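Long-range contacts in giding protein-mglB (Thermus thermophilus, PDB 1J3W), which probably acts as a molecular adaptor or guanine-nucleotide exchange factor of the Roadblock/LC7 family, possibly in gliding motility: residues A16-T27 with H121-I132; G78-V86 with Y95-A103. All coordinates share one frame; numbering follows the deposited sequence.

Interaction 1. Residues A16-T27 with H121-I132; sequences AVEVLEETLRET and HGKRASEALARI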
loop_
_atom_site.group_PDB
_atom_site.type_symbol
_atom_site.label_atom_id
_atom_site.label_comp_id
_atom_site.label_asym_id
_atom_site.label_seq_id
_atom_site.Cartn_x
_atom_site.Cartn_y
_atom_site.Cartn_z
ATOM N N ALA B 16 -4.446 22.119 -19.902
ATOM C CA ALA B 16 -4.176 20.751 -19.457
ATOM C C ALA B 16 -4.742 19.745 -20.448
ATOM O O ALA B 16 -4.074 18.778 -20.821
ATOM C CB ALA B 16 -4.783 20.519 -18.079
ATOM N N VAL B 17 -5.982 19.965 -20.869
ATOM C CA VAL B 17 -6.616 19.068 -21.823
ATOM C C VAL B 17 -5.829 19.009 -23.130
ATOM O O VAL B 17 -5.674 17.938 -23.721
ATOM C CB VAL B 17 -8.064 19.507 -22.103
ATOM C CG1 VAL B 17 -8.572 18.861 -23.376
ATOM C CG2 VAL B 17 -8.944 19.118 -20.927
ATOM N N GLU B 18 -5.335 20.157 -23.585
ATOM C CA GLU B 18 -4.554 20.200 -24.812
ATOM C C GLU B 18 -3.311 19.324 -24.672
ATOM O O GLU B 18 -2.953 18.594 -25.599
ATOM C CB GLU B 18 -4.175 21.646 -25.138
ATOM C CG GLU B 18 -5.268 22.378 -25.903
ATOM C CD GLU B 18 -5.196 23.882 -25.744
ATOM O OE1 GLU B 18 -4.077 24.408 -25.565
ATOM O OE2 GLU B 18 -6.262 24.537 -25.808
ATOM N N VAL B 19 -2.660 19.384 -23.513
ATOM C CA VAL B 19 -1.481 18.559 -23.281
ATOM C C VAL B 19 -1.878 17.085 -23.354
ATOM O O VAL B 19 -1.197 16.283 -23.996
ATOM C CB VAL B 19 -0.849 18.829 -21.899
ATOM C CG1 VAL B 19 0.276 17.830 -21.642
ATOM C CG2 VAL B 19 -0.302 20.251 -21.839
ATOM N N LEU B 20 -2.987 16.729 -22.713
ATOM C CA LEU B 20 -3.425 15.334 -22.720
ATOM C C LEU B 20 -3.734 14.842 -24.125
ATOM O O LEU B 20 -3.335 13.738 -24.497
ATOM C CB LEU B 20 -4.651 15.143 -21.819
ATOM C CG LEU B 20 -4.449 15.427 -20.327
ATOM C CD1 LEU B 20 -5.758 15.205 -19.601
ATOM C CD2 LEU B 20 -3.363 14.528 -19.744
ATOM N N GLU B 21 -4.434 15.659 -24.906
ATOM C CA GLU B 21 -4.781 15.293 -26.273
ATOM C C GLU B 21 -3.539 15.108 -27.139
ATOM O O GLU B 21 -3.433 14.133 -27.890
ATOM C CB GLU B 21 -5.690 16.361 -26.888
ATOM C CG GLU B 21 -7.079 16.391 -26.275
ATOM C CD GLU B 21 -7.895 17.591 -26.711
ATOM O OE1 GLU B 21 -9.121 17.590 -26.467
ATOM O OE2 GLU B 21 -7.316 18.536 -27.288
ATOM N N GLU B 22 -2.605 16.045 -27.035
ATOM C CA GLU B 22 -1.372 15.975 -27.811
ATOM C C GLU B 22 -0.560 14.749 -27.411
ATOM O O GLU B 22 0.021 14.071 -28.260
ATOM C CB GLU B 22 -0.541 17.242 -27.587
ATOM C CG GLU B 22 -1.213 18.510 -28.095
ATOM C CD GLU B 22 -0.481 19.768 -27.668
ATOM O OE1 GLU B 22 -0.919 20.873 -28.058
ATOM O OE2 GLU B 22 0.529 19.655 -26.942
ATOM N N THR B 23 -0.532 14.454 -26.116
ATOM C CA THR B 23 0.227 13.310 -25.624
ATOM C C THR B 23 -0.339 11.997 -26.171
ATOM O O THR B 23 0.416 11.083 -26.506
ATOM C CB THR B 23 0.250 13.310 -24.088
ATOM O OG1 THR B 23 0.837 14.543 -23.639
ATOM C CG2 THR B 23 1.099 12.159 -23.555
ATOM N N LEU B 24 -1.661 11.900 -26.273
ATOM C CA LEU B 24 -2.264 10.688 -26.824
ATOM C C LEU B 24 -1.817 10.517 -28.275
ATOM O O LEU B 24 -1.455 9.420 -28.693
ATOM C CB LEU B 24 -3.791 10.766 -26.758
ATOM C CG LEU B 24 -4.399 10.643 -25.358
ATOM C CD1 LEU B 24 -5.874 10.974 -25.424
ATOM C CD2 LEU B 24 -4.193 9.226 -24.818
ATOM N N ARG B 25 -1.842 11.601 -29.042
ATOM C CA ARG B 25 -1.434 11.537 -30.440
ATOM C C ARG B 25 0.040 11.168 -30.619
ATOM O O ARG B 25 0.388 10.369 -31.494
ATOM C CB ARG B 25 -1.715 12.875 -31.134
ATOM C CG ARG B 25 -3.191 13.151 -31.371
ATOM C CD ARG B 25 -3.395 14.347 -32.293
ATOM N NE ARG B 25 -3.167 15.629 -31.627
ATOM C CZ ARG B 25 -4.003 16.173 -30.745
ATOM N NH1 ARG B 25 -5.127 15.549 -30.417
ATOM N NH2 ARG B 25 -3.717 17.346 -30.196
ATOM N N GLU B 26 0.903 11.739 -29.786
ATOM C CA GLU B 26 2.338 11.479 -29.876
ATOM C C GLU B 26 2.774 10.103 -29.393
ATOM O O GLU B 26 3.757 9.552 -29.884
ATOM C CB GLU B 26 3.115 12.533 -29.074
ATOM C CG GLU B 26 2.977 13.954 -29.589
ATOM C CD GLU B 26 3.925 14.267 -30.728
ATOM O OE1 GLU B 26 4.564 13.335 -31.261
ATOM O OE2 GLU B 26 4.031 15.458 -31.092
ATOM N N THR B 27 2.040 9.553 -28.431
ATOM C CA THR B 27 2.401 8.268 -27.840
ATOM C C THR B 27 1.682 7.044 -28.370
ATOM O O THR B 27 2.235 5.945 -28.349
ATOM C CB THR B 27 2.157 8.264 -26.314
ATOM O OG1 THR B 27 0.755 8.449 -26.056
ATOM C CG2 THR B 27 2.957 9.360 -25.633
ATOM N N HIS B 121 7.296 11.417 -24.527
ATOM C CA HIS B 121 6.224 12.400 -24.511
ATOM C C HIS B 121 5.487 12.442 -23.179
ATOM O O HIS B 121 4.903 13.464 -22.817
ATOM C CB HIS B 121 5.289 12.131 -25.689
ATOM C CG HIS B 121 5.973 12.255 -27.015
ATOM N ND1 HIS B 121 6.294 13.474 -27.573
ATOM C CD2 HIS B 121 6.475 11.315 -27.852
ATOM C CE1 HIS B 121 6.964 13.280 -28.695
ATOM N NE2 HIS B 121 7.088 11.979 -28.887
ATOM N N GLY B 122 5.523 11.331 -22.445
ATOM C CA GLY B 122 4.899 11.300 -21.137
ATOM C C GLY B 122 5.656 12.234 -20.205
ATOM O O GLY B 122 5.054 12.965 -19.428
ATOM N N LYS B 123 6.985 12.218 -20.286
ATOM C CA LYS B 123 7.801 13.094 -19.445
ATOM C C LYS B 123 7.552 14.560 -19.814
ATOM O O LYS B 123 7.445 15.427 -18.945
ATOM C CB LYS B 123 9.286 12.749 -19.610
ATOM C CG LYS B 123 10.228 13.649 -18.825
ATOM C CD LYS B 123 9.931 13.623 -17.332
ATOM C CE LYS B 123 10.197 12.253 -16.728
ATOM N NZ LYS B 123 9.913 12.237 -15.263
ATOM N N ARG B 124 7.459 14.842 -21.109
ATOM C CA ARG B 124 7.206 16.212 -21.529
ATOM C C ARG B 124 5.842 16.662 -21.021
ATOM O O ARG B 124 5.668 17.803 -20.588
ATOM C CB ARG B 124 7.260 16.321 -23.050
ATOM C CG ARG B 124 8.648 16.121 -23.625
ATOM C CD ARG B 124 8.628 16.178 -25.136
ATOM N NE ARG B 124 9.978 16.111 -25.684
ATOM C CZ ARG B 124 10.250 16.041 -26.982
ATOM N NH1 ARG B 124 9.264 16.030 -27.868
ATOM N NH2 ARG B 124 11.512 15.977 -27.393
ATOM N N ALA B 125 4.872 15.758 -21.060
ATOM C CA ALA B 125 3.534 16.093 -20.603
ATOM C C ALA B 125 3.496 16.371 -19.107
ATOM O O ALA B 125 2.865 17.334 -18.667
ATOM C CB ALA B 125 2.569 14.968 -20.944
ATOM N N SER B 126 4.170 15.537 -18.322
ATOM C CA SER B 126 4.152 15.734 -16.881
ATOM C C SER B 126 4.757 17.079 -16.502
ATOM O O SER B 126 4.262 17.744 -15.597
ATOM C CB SER B 126 4.879 14.590 -16.161
ATOM O OG SER B 126 6.255 14.557 -16.480
ATOM N N GLU B 127 5.815 17.490 -17.193
ATOM C CA GLU B 127 6.416 18.782 -16.884
ATOM C C GLU B 127 5.481 19.921 -17.266
ATOM O O GLU B 127 5.340 20.900 -16.528
ATOM C CB GLU B 127 7.739 18.979 -17.617
ATOM C CG GLU B 127 8.263 20.393 -17.426
ATOM C CD GLU B 127 9.506 20.680 -18.221
ATOM O OE1 GLU B 127 9.478 20.492 -19.456
ATOM O OE2 GLU B 127 10.508 21.103 -17.606
ATOM N N ALA B 128 4.847 19.801 -18.428
ATOM C CA ALA B 128 3.927 20.836 -18.882
ATOM C C ALA B 128 2.761 20.959 -17.910
ATOM O O ALA B 128 2.329 22.061 -17.574
ATOM C CB ALA B 128 3.415 20.508 -20.272
ATOM N N LEU B 129 2.255 19.819 -17.450
ATOM C CA LEU B 129 1.136 19.815 -16.523
ATOM C C LEU B 129 1.542 20.330 -15.149
ATOM O O LEU B 129 0.724 20.912 -14.438
ATOM C CB LEU B 129 0.551 18.403 -16.419
ATOM C CG LEU B 129 -0.165 17.960 -17.699
ATOM C CD1 LEU B 129 -0.302 16.446 -17.733
ATOM C CD2 LEU B 129 -1.529 18.628 -17.774
ATOM N N ALA B 130 2.801 20.118 -14.781
ATOM C CA ALA B 130 3.300 20.591 -13.495
ATOM C C ALA B 130 3.210 22.115 -13.477
ATOM O O ALA B 130 2.795 22.710 -12.482
ATOM C CB ALA B 130 4.740 20.147 -13.292
ATOM N N ARG B 131 3.588 22.741 -14.588
ATOM C CA ARG B 131 3.542 24.196 -14.690
ATOM C C ARG B 131 2.111 24.720 -14.677
ATOM O O ARG B 131 1.820 25.744 -14.057
ATOM C CB ARG B 131 4.242 24.666 -15.968
ATOM C CG ARG B 131 5.745 24.463 -15.965
ATOM C CD ARG B 131 6.419 25.370 -16.984
ATOM N NE ARG B 131 7.877 25.298 -16.905
ATOM C CZ ARG B 131 8.703 26.130 -17.532
ATOM N NH1 ARG B 131 8.219 27.107 -18.289
ATOM N NH2 ARG B 131 10.014 25.987 -17.401
ATOM N N ILE B 132 1.219 24.014 -15.362
ATOM C CA ILE B 132 -0.185 24.405 -15.426
ATOM C C ILE B 132 -0.856 24.282 -14.059
ATOM O O ILE B 132 -1.603 25.168 -13.639
ATOM C CB ILE B 132 -0.955 23.526 -16.437
ATOM C CG1 ILE B 132 -0.377 23.724 -17.839
ATOM C CG2 ILE B 132 -2.437 23.871 -16.414
ATOM C CD1 ILE B 132 -0.956 22.783 -18.880
HETATM O O HOH W 1 3.422 15.052 -24.645
#

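Interaction 2. Residues G78-V86 with Y95-A103; sequences GEARFQEEV and YVDEAGEHA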
loop_
_atom_site.group_PDB
_atom_site.type_symbol
_atom_site.label_atom_id
_atom_site.label_comp_id
_atom_site.label_asym_id
_atom_site.label_seq_id
_atom_site.Cartn_x
_atom_site.Cartn_y
_atom_site.Cartn_z
ATOM N N GLY B 78 16.221 5.486 -0.001
ATOM C CA GLY B 78 16.685 6.850 0.208
ATOM C C GLY B 78 15.951 7.938 -0.551
ATOM O O GLY B 78 16.424 9.073 -0.626
ATOM N N GLU B 79 14.790 7.596 -1.102
ATOM C CA GLU B 79 13.971 8.535 -1.867
ATOM C C GLU B 79 12.743 8.939 -1.055
ATOM O O GLU B 79 12.288 8.187 -0.195
ATOM C CB GLU B 79 13.485 7.873 -3.159
ATOM C CG GLU B 79 14.567 7.392 -4.107
ATOM C CD GLU B 79 15.201 8.521 -4.892
ATOM O OE1 GLU B 79 14.549 9.577 -5.054
ATOM O OE2 GLU B 79 16.342 8.341 -5.364
ATOM N N ALA B 80 12.206 10.123 -1.328
ATOM C CA ALA B 80 11.003 10.567 -0.635
ATOM C C ALA B 80 9.848 9.763 -1.230
ATOM O O ALA B 80 8.933 9.337 -0.527
ATOM C CB ALA B 80 10.783 12.054 -0.860
ATOM N N ARG B 81 9.913 9.557 -2.541
ATOM C CA ARG B 81 8.903 8.794 -3.255
ATOM C C ARG B 81 9.384 8.592 -4.684
ATOM O O ARG B 81 10.335 9.240 -5.120
ATOM C CB ARG B 81 7.561 9.536 -3.239
ATOM C CG ARG B 81 7.568 10.892 -3.913
ATOM C CD ARG B 81 6.331 11.686 -3.505
ATOM N NE ARG B 81 6.168 12.909 -4.277
ATOM C CZ ARG B 81 5.264 13.845 -4.003
ATOM N NH1 ARG B 81 4.441 13.699 -2.969
ATOM N NH2 ARG B 81 5.172 14.922 -4.770
ATOM N N PHE B 82 8.754 7.671 -5.403
ATOM C CA PHE B 82 9.138 7.440 -6.787
ATOM C C PHE B 82 8.424 8.475 -7.636
ATOM O O PHE B 82 7.232 8.712 -7.464
ATOM C CB PHE B 82 8.737 6.032 -7.224
ATOM C CG PHE B 82 9.499 4.947 -6.522
ATOM C CD1 PHE B 82 10.875 4.834 -6.681
ATOM C CD2 PHE B 82 8.841 4.040 -5.699
ATOM C CE1 PHE B 82 11.587 3.829 -6.029
ATOM C CE2 PHE B 82 9.539 3.035 -5.044
ATOM C CZ PHE B 82 10.915 2.927 -5.208
ATOM N N GLN B 83 9.159 9.097 -8.548
ATOM C CA GLN B 83 8.575 10.111 -9.413
ATOM C C GLN B 83 7.935 9.511 -10.655
ATOM O O GLN B 83 6.874 9.954 -11.085
ATOM C CB GLN B 83 9.639 11.127 -9.840
ATOM C CG GLN B 83 10.029 12.149 -8.772
ATOM C CD GLN B 83 10.730 11.530 -7.580
ATOM O OE1 GLN B 83 11.684 10.766 -7.733
ATOM N NE2 GLN B 83 10.271 11.871 -6.379
ATOM N N GLU B 84 8.579 8.495 -11.221
ATOM C CA GLU B 84 8.094 7.850 -12.433
ATOM C C GLU B 84 7.944 6.351 -12.211
ATOM O O GLU B 84 8.809 5.718 -11.608
ATOM C CB GLU B 84 9.091 8.112 -13.566
ATOM C CG GLU B 84 8.654 7.684 -14.949
ATOM C CD GLU B 84 9.703 8.011 -15.996
ATOM O OE1 GLU B 84 10.860 7.570 -15.833
ATOM O OE2 GLU B 84 9.380 8.710 -16.978
ATOM N N GLU B 85 6.846 5.784 -12.700
ATOM C CA GLU B 85 6.596 4.358 -12.557
ATOM C C GLU B 85 5.982 3.780 -13.819
ATOM O O GLU B 85 5.113 4.400 -14.435
ATOM C CB GLU B 85 5.638 4.087 -11.388
ATOM C CG GLU B 85 6.192 4.413 -9.998
ATOM C CD GLU B 85 5.251 3.988 -8.876
ATOM O OE1 GLU B 85 4.379 3.120 -9.114
ATOM O OE2 GLU B 85 5.391 4.504 -7.747
ATOM N N VAL B 86 6.434 2.590 -14.203
ATOM C CA VAL B 86 5.892 1.905 -15.371
ATOM C C VAL B 86 5.508 0.489 -14.952
ATOM O O VAL B 86 6.306 -0.212 -14.333
ATOM C CB VAL B 86 6.917 1.823 -16.521
ATOM C CG1 VAL B 86 6.343 1.005 -17.667
ATOM C CG2 VAL B 86 7.270 3.219 -16.999
ATOM N N TYR B 95 1.717 4.043 -17.283
ATOM C CA TYR B 95 2.810 4.980 -17.056
ATOM C C TYR B 95 2.278 6.061 -16.128
ATOM O O TYR B 95 1.234 6.656 -16.396
ATOM C CB TYR B 95 3.249 5.630 -18.370
ATOM C CG TYR B 95 4.274 6.730 -18.210
ATOM C CD1 TYR B 95 5.630 6.437 -18.122
ATOM C CD2 TYR B 95 3.882 8.069 -18.139
ATOM C CE1 TYR B 95 6.578 7.442 -17.969
ATOM C CE2 TYR B 95 4.827 9.087 -17.983
ATOM C CZ TYR B 95 6.170 8.763 -17.899
ATOM O OH TYR B 95 7.112 9.756 -17.728
ATOM N N VAL B 96 2.989 6.303 -15.034
ATOM C CA VAL B 96 2.599 7.332 -14.084
ATOM C C VAL B 96 3.815 8.200 -13.786
ATOM O O VAL B 96 4.905 7.686 -13.529
ATOM C CB VAL B 96 2.086 6.720 -12.766
ATOM C CG1 VAL B 96 1.665 7.822 -11.805
ATOM C CG2 VAL B 96 0.918 5.792 -13.048
ATOM N N ASP B 97 3.636 9.515 -13.829
ATOM C CA ASP B 97 4.737 10.422 -13.548
ATOM C C ASP B 97 4.204 11.620 -12.777
ATOM O O ASP B 97 3.078 12.063 -12.993
ATOM C CB ASP B 97 5.398 10.873 -14.857
ATOM C CG ASP B 97 6.726 11.588 -14.633
ATOM O OD1 ASP B 97 7.366 11.370 -13.580
ATOM O OD2 ASP B 97 7.139 12.357 -15.521
ATOM N N GLU B 98 5.009 12.122 -11.852
ATOM C CA GLU B 98 4.608 13.269 -11.060
ATOM C C GLU B 98 4.441 14.506 -11.923
ATOM O O GLU B 98 5.274 14.794 -12.788
ATOM C CB GLU B 98 5.643 13.557 -9.970
ATOM C CG GLU B 98 5.503 12.700 -8.732
ATOM C CD GLU B 98 6.460 13.121 -7.631
ATOM O OE1 GLU B 98 6.579 14.339 -7.383
ATOM O OE2 GLU B 98 7.082 12.237 -7.012
ATOM N N ALA B 99 3.352 15.228 -11.690
ATOM C CA ALA B 99 3.071 16.469 -12.402
ATOM C C ALA B 99 3.029 17.507 -11.290
ATOM O O ALA B 99 1.962 17.965 -10.883
ATOM C CB ALA B 99 1.727 16.387 -13.113
ATOM N N GLY B 100 4.206 17.861 -10.791
ATOM C CA GLY B 100 4.270 18.812 -9.703
ATOM C C GLY B 100 4.150 18.040 -8.406
ATOM O O GLY B 100 4.096 16.810 -8.407
ATOM N N GLU B 101 4.083 18.755 -7.293
ATOM C CA GLU B 101 4.000 18.112 -5.993
ATOM C C GLU B 101 2.652 17.511 -5.618
ATOM O O GLU B 101 2.589 16.636 -4.759
ATOM C CB GLU B 101 4.417 19.104 -4.905
ATOM C CG GLU B 101 5.886 19.472 -4.945
ATOM C CD GLU B 101 6.782 18.263 -4.768
ATOM O OE1 GLU B 101 6.671 17.591 -3.720
ATOM O OE2 GLU B 101 7.594 17.982 -5.676
ATOM N N HIS B 102 1.577 17.952 -6.263
ATOM C CA HIS B 102 0.261 17.450 -5.887
ATOM C C HIS B 102 -0.568 16.751 -6.950
ATOM O O HIS B 102 -1.755 16.508 -6.736
ATOM C CB HIS B 102 -0.569 18.592 -5.299
ATOM C CG HIS B 102 0.133 19.350 -4.216
ATOM N ND1 HIS B 102 0.932 20.444 -4.470
ATOM C CD2 HIS B 102 0.183 19.150 -2.878
ATOM C CE1 HIS B 102 1.444 20.886 -3.336
ATOM N NE2 HIS B 102 1.006 20.119 -2.354
ATOM N N ALA B 103 0.035 16.419 -8.085
ATOM C CA ALA B 103 -0.721 15.748 -9.135
ATOM C C ALA B 103 0.106 14.680 -9.836
ATOM O O ALA B 103 1.328 14.639 -9.707
ATOM C CB ALA B 103 -1.235 16.767 -10.147
HETATM O O HOH W 2 2.877 16.186 -2.175
HETATM O O HOH W 3 4.743 8.320 -10.212
#

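Interaction 1. Residues A16-T27 with H121-I132
Val19 turns CG1 anti to its backbone N (chi1 173°) and CG2 anti to its carbonyl carbon, and this fork sends one methyl each way along the facing helix. CG1 lies 3.7 Å from Ala125 CB, while CG2 meets Ile132 CD1 tip to tip at 3.9 Å. Val19 is thus a knob in the hole formed by Ala125, Ala128, Leu129 and Ile132. Leu129 CD2 reaches Ala16 CB at 3.8 Å, and Leu20 crosses Leu129 at about a right angle. Helices 10-27 and 115-135 pack here antiparallel, their segment axes 9.8 Å apart, on one side of the antiparallel sheet of the Roadblock/LC7 fold; Leu105 of strand 103-109, the central strand, touches Leu20, Ala125 and Leu129. Further along, Thr23 OG1 donates to Val19 O at 2.7 Å, from above the carbonyl plane and on the face opposite Thr23 N. The same hydroxyl accepts from a water that also donates to His121 O, a one-water bridge between two segments with no direct hydrogen bond across them. At the far end Glu26 lays CB over the centre of the His121 ring, a CH-pi contact of 3.6 Å from CB to the centroid. The Glu26 chain bends at chi2 (-83°), which brings the carboxylate back over that ring, stacked with planes 13° apart. Thr27 CG2 packs against His121 CB.

Interaction 2. Residues G78-V86 with Y95-A103
Arg81 meets Glu98 side-on, with NE and NH2 each taking one carboxylate oxygen: NE to OE2 and NH2 to OE1, both at 3.0 Å. The two flat groups stand nearly perpendicular, 83° apart, so the nitrogens come at the oxygens from above the carboxylate plane instead of lying in it. The Arg81 chain runs extended from CG to NE and carries the guanidinium over to the turn after the strand, where NH2 also donates to Glu101 O. Glu101 OE1 sits 3.2 Å from Arg81 NH2 but well out of the guanidinium plane, an attraction of charges only. A water links Arg81 NH1 with Glu101 O.

Gln83, bent at chi2, lays its CG near Glu98 OE2 and gives that oxygen a weak bond from NE2. On the strands themselves, Glu84 extends beyond CG to the edge of the Tyr95 ring, with carboxylate and ring planes 65° apart; Tyr95 OH donates to the anti lone pair of Glu84 OE2 at 2.6 Å. Val86 CG2 touches the same ring edge at CD1. Glu85 and Val96 form a hydrogen-bonded pair of this antiparallel beta hairpin, with Glu85 N to Val96 O at 2.8 Å and Val96 N to Glu85 O at 2.9 Å. Glu85 itself is held by Asn66 and Thr70, and strand 84-88 pairs on its other edge with a strand of the second subunit, continuing the sheet across the interface.

Two carboxylates come near each other here: Glu84 OE2 lies 4.5 Å from Asp97 OD2, a proximity that the tyrosine hydroxyl on Glu84 and the Lys123 and Ser126 partners of Asp97 probably make tolerable.

The two contacts lie about 15 Å apart between centres, and both segments of interaction 2 fall between the two helices of interaction 1 in the sequence. They belong to one alpha/beta unit: 78-86 with 95-103 joins edge strand 84-88 to its neighbour 93-98, and 16-27 with 121-132 pairs the first and last helices against one side of the sheet. Helix 115-135 connects them directly, through the Asp97 partners Lys123 and Ser126 and by packing of Ser126 on Glu98 and of Ala130 on Gly100. The first and last helices of the model thus meet on the sheet, while the hairpin of interaction 2 carries that sheet on into the second subunit.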